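Local coordinates for Lin0012 protein (Listeria innocua, PDB 3K17), which probably acts as an ATP-dependent phosphomevalonate kinase of the GHMP family, phosphorylating phosphomevalonate in the mevalonate route to isopentenyl diphosphate, at residues A[271-281]-A[301-312]. Numbering follows the deposited sequence.
Sequences YSSIKENRRIL and ADSAENMGGAGK
Arg278 reaches from helix 267-288 to helix 295-306 and meets two acids at the edge of its guanidinium. With CG anti to the backbone N (chi1 175°) and the chain straight as far as NE, the side chain carries the guanidinium out to Asp302 and Glu305. Arg278 NH1 and NH2 both bond to Asp302 OD1, the Arg278 NH2 link at 2.8 Å, end-on and from the same face of that carboxylate. Arg278 NH1 also forms a salt bridge to Glu305 OE2 at 2.6 Å, from above the carboxylate plane, which stands 76° from the guanidinium. Ala301 CB sits 3.3 Å from Arg278 CZ, over one face. Arg279 NH2 bridges to Glu305 OE1 at 3.1 Å, so two arginines share this acid; Glu293 takes Arg278 NE, and Lys298 pairs with Asp302 OD2. The bent chain of Lys312 touches Ile274 CG2 through CD and Leu281 CD1 through CE, each at 3.8 Å, before NZ pairs with Glu20. Ala310 CB packs 3.7 Å from Ile274 CG2. Helix 295-306 ends in a Schellman motif at Gly308; the chain returns as edge strand 310-313, and segments 310-312 and 271-281 have axes 7.1 Å apart. Such helix packing on a four-stranded antiparallel sheet belongs to the ferredoxin-like alpha+beta C-terminal domain of GHMP kinases.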
ATOM      1  N   TYR A 271      46.239 -21.417  25.731  1.00 28.66           N
ATOM      2  CA  TYR A 271      45.643 -20.734  26.880  1.00 29.16           C
ATOM      3  C   TYR A 271      45.861 -19.226  26.855  1.00 29.86           C
ATOM      4  O   TYR A 271      44.917 -18.449  27.002  1.00 29.27           O
ATOM      5  CB  TYR A 271      46.200 -21.286  28.201  1.00 28.94           C
ATOM      6  CG  TYR A 271      45.982 -22.769  28.404  1.00 27.27           C
ATOM      7  CD1 TYR A 271      44.725 -23.346  28.213  1.00 28.80           C
ATOM      8  CD2 TYR A 271      47.036 -23.597  28.789  1.00 28.05           C
ATOM      9  CE1 TYR A 271      44.524 -24.720  28.400  1.00 27.97           C
ATOM     10  CE2 TYR A 271      46.850 -24.967  28.978  1.00 27.10           C
ATOM     11  CZ  TYR A 271      45.595 -25.522  28.780  1.00 28.24           C
ATOM     12  OH  TYR A 271      45.418 -26.875  28.952  1.00 29.72           O
ATOM     13  N   SER A 272      47.108 -18.808  26.675  1.00 31.12           N
ATOM     14  CA  SER A 272      47.415 -17.387  26.645  1.00 30.91           C
ATOM     15  C   SER A 272      46.739 -16.679  25.474  1.00 29.82           C
ATOM     16  O   SER A 272      46.322 -15.536  25.605  1.00 32.26           O
ATOM     17  CB  SER A 272      48.934 -17.172  26.597  1.00 32.36           C
ATOM     18  OG  SER A 272      49.529 -17.940  25.568  1.00 34.67           O
ATOM     19  N   SER A 273      46.622 -17.355  24.335  1.00 30.34           N
ATOM     20  CA  SER A 273      45.980 -16.754  23.167  1.00 28.34           C
ATOM     21  C   SER A 273      44.496 -16.514  23.432  1.00 27.05           C
ATOM     22  O   SER A 273      43.943 -15.475  23.063  1.00 28.47           O
ATOM     23  CB  SER A 273      46.131 -17.660  21.942  1.00 29.12           C
ATOM     24  OG  SER A 273      47.490 -17.848  21.611  1.00 32.93           O
ATOM     25  N   ILE A 274      43.849 -17.481  24.066  1.00 26.50           N
ATOM     26  CA  ILE A 274      42.433 -17.353  24.385  1.00 25.08           C
ATOM     27  C   ILE A 274      42.228 -16.190  25.364  1.00 26.66           C
ATOM     28  O   ILE A 274      41.313 -15.376  25.197  1.00 24.19           O
ATOM     29  CB  ILE A 274      41.890 -18.663  24.992  1.00 24.49           C
ATOM     30  CG1 ILE A 274      41.906 -19.770  23.932  1.00 22.81           C
ATOM     31  CG2 ILE A 274      40.482 -18.459  25.521  1.00 23.53           C
ATOM     32  CD1 ILE A 274      41.034 -19.485  22.714  1.00 26.60           C
ATOM     33  N   LYS A 275      43.093 -16.098  26.373  1.00 27.24           N
ATOM     34  CA  LYS A 275      42.986 -15.025  27.354  1.00 28.46           C
ATOM     35  C   LYS A 275      43.102 -13.681  26.655  1.00 28.75           C
ATOM     36  O   LYS A 275      42.339 -12.754  26.938  1.00 28.46           O
ATOM     37  CB  LYS A 275      44.087 -15.134  28.413  1.00 30.38           C
ATOM     38  CG  LYS A 275      44.099 -16.424  29.208  1.00 32.56           C
ATOM     39  CD  LYS A 275      45.117 -16.319  30.347  1.00 36.55           C
ATOM     40  CE  LYS A 275      45.560 -17.683  30.841  1.00 37.94           C
ATOM     41  NZ  LYS A 275      44.413 -18.495  31.301  1.00 40.95           N
ATOM     42  N   GLU A 276      44.057 -13.577  25.734  1.00 29.29           N
ATOM     43  CA  GLU A 276      44.254 -12.335  24.997  1.00 29.16           C
ATOM     44  C   GLU A 276      43.060 -12.031  24.097  1.00 28.45           C
ATOM     45  O   GLU A 276      42.611 -10.883  24.019  1.00 28.67           O
ATOM     46  CB  GLU A 276      45.527 -12.403  24.148  1.00 31.29           C
ATOM     47  CG  GLU A 276      46.810 -12.587  24.946  1.00 34.52           C
ATOM     48  CD  GLU A 276      48.044 -12.427  24.081  1.00 38.32           C
ATOM     49  OE1 GLU A 276      48.240 -11.320  23.543  1.00 39.73           O
ATOM     50  OE2 GLU A 276      48.814 -13.399  23.932  1.00 39.92           O
ATOM     51  N   ASN A 277      42.548 -13.051  23.410  1.00 27.72           N
ATOM     52  CA  ASN A 277      41.397 -12.837  22.535  1.00 26.78           C
ATOM     53  C   ASN A 277      40.252 -12.325  23.400  1.00 25.05           C
ATOM     54  O   ASN A 277      39.570 -11.370  23.044  1.00 26.08           O
ATOM     55  CB  ASN A 277      40.973 -14.138  21.843  1.00 24.79           C
ATOM     56  CG  ASN A 277      40.147 -13.889  20.586  1.00 23.41           C
ATOM     57  OD1 ASN A 277      39.573 -12.815  20.406  1.00 26.35           O
ATOM     58  ND2 ASN A 277      40.077 -14.889  19.714  1.00 24.71           N
ATOM     59  N   ARG A 278      40.052 -12.967  24.545  1.00 28.28           N
ATOM     60  CA  ARG A 278      38.995 -12.560  25.460  1.00 29.76           C
ATOM     61  C   ARG A 278      39.148 -11.087  25.807  1.00 30.23           C
ATOM     62  O   ARG A 278      38.176 -10.340  25.821  1.00 31.14           O
ATOM     63  CB  ARG A 278      39.045 -13.375  26.757  1.00 30.10           C
ATOM     64  CG  ARG A 278      38.029 -12.900  27.798  1.00 29.08           C
ATOM     65  CD  ARG A 278      38.214 -13.552  29.157  1.00 27.73           C
ATOM     66  NE  ARG A 278      37.214 -13.053  30.099  1.00 28.18           N
ATOM     67  CZ  ARG A 278      37.247 -13.241  31.416  1.00 28.47           C
ATOM     68  NH1 ARG A 278      38.234 -13.926  31.976  1.00 26.41           N
ATOM     69  NH2 ARG A 278      36.289 -12.731  32.180  1.00 28.41           N
ATOM     70  N   ARG A 279      40.382 -10.682  26.083  1.00 32.31           N
ATOM     71  CA  ARG A 279      40.676  -9.308  26.460  1.00 33.61           C
ATOM     72  C   ARG A 279      40.316  -8.276  25.403  1.00 33.22           C
ATOM     73  O   ARG A 279      39.639  -7.291  25.706  1.00 33.25           O
ATOM     74  CB  ARG A 279      42.158  -9.168  26.830  1.00 38.29           C
ATOM     75  CG  ARG A 279      42.613 -10.075  27.977  1.00 42.76           C
ATOM     76  CD  ARG A 279      41.737  -9.901  29.211  1.00 46.35           C
ATOM     77  NE  ARG A 279      42.268 -10.584  30.392  1.00 49.75           N
ATOM     78  CZ  ARG A 279      42.347 -11.904  30.543  1.00 50.66           C
ATOM     79  NH1 ARG A 279      41.929 -12.722  29.585  1.00 49.88           N
ATOM     80  NH2 ARG A 279      42.835 -12.409  31.669  1.00 51.76           N
ATOM     81  N   ILE A 280      40.753  -8.489  24.165  1.00 31.65           N
ATOM     82  CA  ILE A 280      40.455  -7.524  23.111  1.00 30.79           C
ATOM     83  C   ILE A 280      38.960  -7.444  22.816  1.00 30.52           C
ATOM     84  O   ILE A 280      38.465  -6.411  22.379  1.00 28.49           O
ATOM     85  CB  ILE A 280      41.224  -7.841  21.804  1.00 31.87           C
ATOM     86  CG1 ILE A 280      40.707  -9.134  21.175  1.00 31.22           C
ATOM     87  CG2 ILE A 280      42.716  -7.969  22.105  1.00 31.69           C
ATOM     88  CD1 ILE A 280      41.349  -9.442  19.839  1.00 31.42           C
ATOM     89  N   LEU A 281      38.241  -8.537  23.055  1.00 31.57           N
ATOM     90  CA  LEU A 281      36.799  -8.542  22.826  1.00 32.00           C
ATOM     91  C   LEU A 281      36.143  -7.751  23.952  1.00 34.64           C
ATOM     92  O   LEU A 281      35.135  -7.079  23.744  1.00 35.21           O
ATOM     93  CB  LEU A 281      36.264  -9.979  22.778  1.00 28.37           C
ATOM     94  CG  LEU A 281      36.542 -10.732  21.467  1.00 25.60           C
ATOM     95  CD1 LEU A 281      36.183 -12.199  21.603  1.00 24.02           C
ATOM     96  CD2 LEU A 281      35.755 -10.090  20.339  1.00 23.87           C
ATOM     97  N   ALA A 301      34.139 -17.341  31.956  1.00 25.57           N
ATOM     98  CA  ALA A 301      35.543 -17.265  31.569  1.00 27.01           C
ATOM     99  C   ALA A 301      36.472 -17.147  32.775  1.00 27.37           C
ATOM    100  O   ALA A 301      37.543 -17.749  32.796  1.00 27.06           O
ATOM    101  CB  ALA A 301      35.767 -16.092  30.615  1.00 25.50           C
ATOM    102  N   ASP A 302      36.073 -16.371  33.776  1.00 28.29           N
ATOM    103  CA  ASP A 302      36.910 -16.227  34.962  1.00 30.78           C
ATOM    104  C   ASP A 302      37.150 -17.570  35.630  1.00 31.69           C
ATOM    105  O   ASP A 302      38.280 -17.907  35.980  1.00 32.72           O
ATOM    106  CB  ASP A 302      36.280 -15.267  35.966  1.00 31.82           C
ATOM    107  CG  ASP A 302      36.416 -13.825  35.543  1.00 33.07           C
ATOM    108  OD1 ASP A 302      37.300 -13.542  34.707  1.00 33.94           O
ATOM    109  OD2 ASP A 302      35.656 -12.975  36.051  1.00 35.92           O
ATOM    110  N   SER A 303      36.084 -18.344  35.801  1.00 32.31           N
ATOM    111  CA  SER A 303      36.212 -19.648  36.429  1.00 32.23           C
ATOM    112  C   SER A 303      37.108 -20.562  35.594  1.00 32.40           C
ATOM    113  O   SER A 303      37.852 -21.382  36.136  1.00 30.42           O
ATOM    114  CB  SER A 303      34.827 -20.273  36.628  1.00 33.99           C
ATOM    115  OG  SER A 303      34.050 -20.178  35.448  1.00 41.87           O
ATOM    116  N   ALA A 304      37.043 -20.417  34.272  1.00 31.92           N
ATOM    117  CA  ALA A 304      37.873 -21.227  33.388  1.00 30.71           C
ATOM    118  C   ALA A 304      39.335 -20.864  33.631  1.00 31.95           C
ATOM    119  O   ALA A 304      40.208 -21.727  33.660  1.00 31.48           O
ATOM    120  CB  ALA A 304      37.505 -20.965  31.934  1.00 31.17           C
ATOM    121  N   GLU A 305      39.592 -19.575  33.811  1.00 32.90           N
ATOM    122  CA  GLU A 305      40.943 -19.100  34.053  1.00 35.04           C
ATOM    123  C   GLU A 305      41.444 -19.457  35.455  1.00 36.35           C
ATOM    124  O   GLU A 305      42.579 -19.904  35.615  1.00 36.43           O
ATOM    125  CB  GLU A 305      41.006 -17.589  33.824  1.00 34.66           C
ATOM    126  CG  GLU A 305      40.916 -17.204  32.351  1.00 36.35           C
ATOM    127  CD  GLU A 305      41.005 -15.710  32.129  1.00 37.50           C
ATOM    128  OE1 GLU A 305      41.717 -15.043  32.907  1.00 40.25           O
ATOM    129  OE2 GLU A 305      40.382 -15.201  31.172  1.00 36.29           O
ATOM    130  N   ASN A 306      40.596 -19.278  36.464  1.00 38.10           N
ATOM    131  CA  ASN A 306      40.982 -19.597  37.834  1.00 39.45           C
ATOM    132  C   ASN A 306      41.292 -21.078  37.988  1.00 40.73           C
ATOM    133  O   ASN A 306      42.069 -21.471  38.859  1.00 40.16           O
ATOM    134  CB  ASN A 306      39.869 -19.220  38.813  1.00 39.52           C
ATOM    135  CG  ASN A 306      39.562 -17.742  38.800  1.00 41.17           C
ATOM    136  OD1 ASN A 306      40.457 -16.912  38.640  1.00 41.70           O
ATOM    137  ND2 ASN A 306      38.293 -17.400  38.983  1.00 41.60           N
HETATM  138  N   MSE A 307      40.686 -21.896  37.133  1.00 42.06           N
HETATM  139  CA  MSE A 307      40.881 -23.337  37.187  1.00 42.77           C
HETATM  140  C   MSE A 307      42.178 -23.757  36.501  1.00 41.62           C
HETATM  141  O   MSE A 307      42.511 -24.941  36.460  1.00 39.98           O
HETATM  142  CB  MSE A 307      39.695 -24.042  36.527  1.00 48.52           C
HETATM  143  CG  MSE A 307      39.382 -25.413  37.097  1.00 54.73           C
HETATM  144 SE   MSE A 307      38.827 -25.317  38.952  1.00 67.03          SE
HETATM  145  CE  MSE A 307      37.006 -24.727  38.689  1.00 62.10           C
ATOM    146  N   GLY A 308      42.900 -22.784  35.948  1.00 40.49           N
ATOM    147  CA  GLY A 308      44.153 -23.090  35.281  1.00 39.06           C
ATOM    148  C   GLY A 308      44.138 -22.999  33.765  1.00 38.93           C
ATOM    149  O   GLY A 308      45.197 -22.921  33.145  1.00 38.43           O
ATOM    150  N   GLY A 309      42.952 -22.999  33.161  1.00 36.64           N
ATOM    151  CA  GLY A 309      42.863 -22.925  31.711  1.00 32.80           C
ATOM    152  C   GLY A 309      42.538 -21.540  31.184  1.00 31.43           C
ATOM    153  O   GLY A 309      43.078 -20.546  31.661  1.00 31.53           O
ATOM    154  N   ALA A 310      41.657 -21.480  30.187  1.00 27.20           N
ATOM    155  CA  ALA A 310      41.239 -20.215  29.593  1.00 25.03           C
ATOM    156  C   ALA A 310      39.816 -20.369  29.052  1.00 23.03           C
ATOM    157  O   ALA A 310      39.375 -21.478  28.748  1.00 21.84           O
ATOM    158  CB  ALA A 310      42.193 -19.815  28.475  1.00 23.79           C
ATOM    159  N   GLY A 311      39.101 -19.257  28.945  1.00 22.34           N
ATOM    160  CA  GLY A 311      37.736 -19.311  28.461  1.00 22.10           C
ATOM    161  C   GLY A 311      37.294 -17.993  27.871  1.00 22.42           C
ATOM    162  O   GLY A 311      37.978 -16.980  28.026  1.00 21.82           O
ATOM    163  N   LYS A 312      36.144 -17.994  27.200  1.00 20.99           N
ATOM    164  CA  LYS A 312      35.641 -16.776  26.576  1.00 19.63           C
ATOM    165  C   LYS A 312      34.276 -17.006  25.953  1.00 19.34           C
ATOM    166  O   LYS A 312      33.796 -18.133  25.875  1.00 19.44           O
ATOM    167  CB  LYS A 312      36.611 -16.305  25.480  1.00 18.89           C
ATOM    168  CG  LYS A 312      36.892 -17.358  24.408  1.00 18.85           C
ATOM    169  CD  LYS A 312      37.802 -16.837  23.285  1.00 19.65           C
ATOM    170  CE  LYS A 312      37.094 -15.854  22.350  1.00 19.30           C
ATOM    171  NZ  LYS A 312      36.192 -16.522  21.355  1.00 18.91           N
TER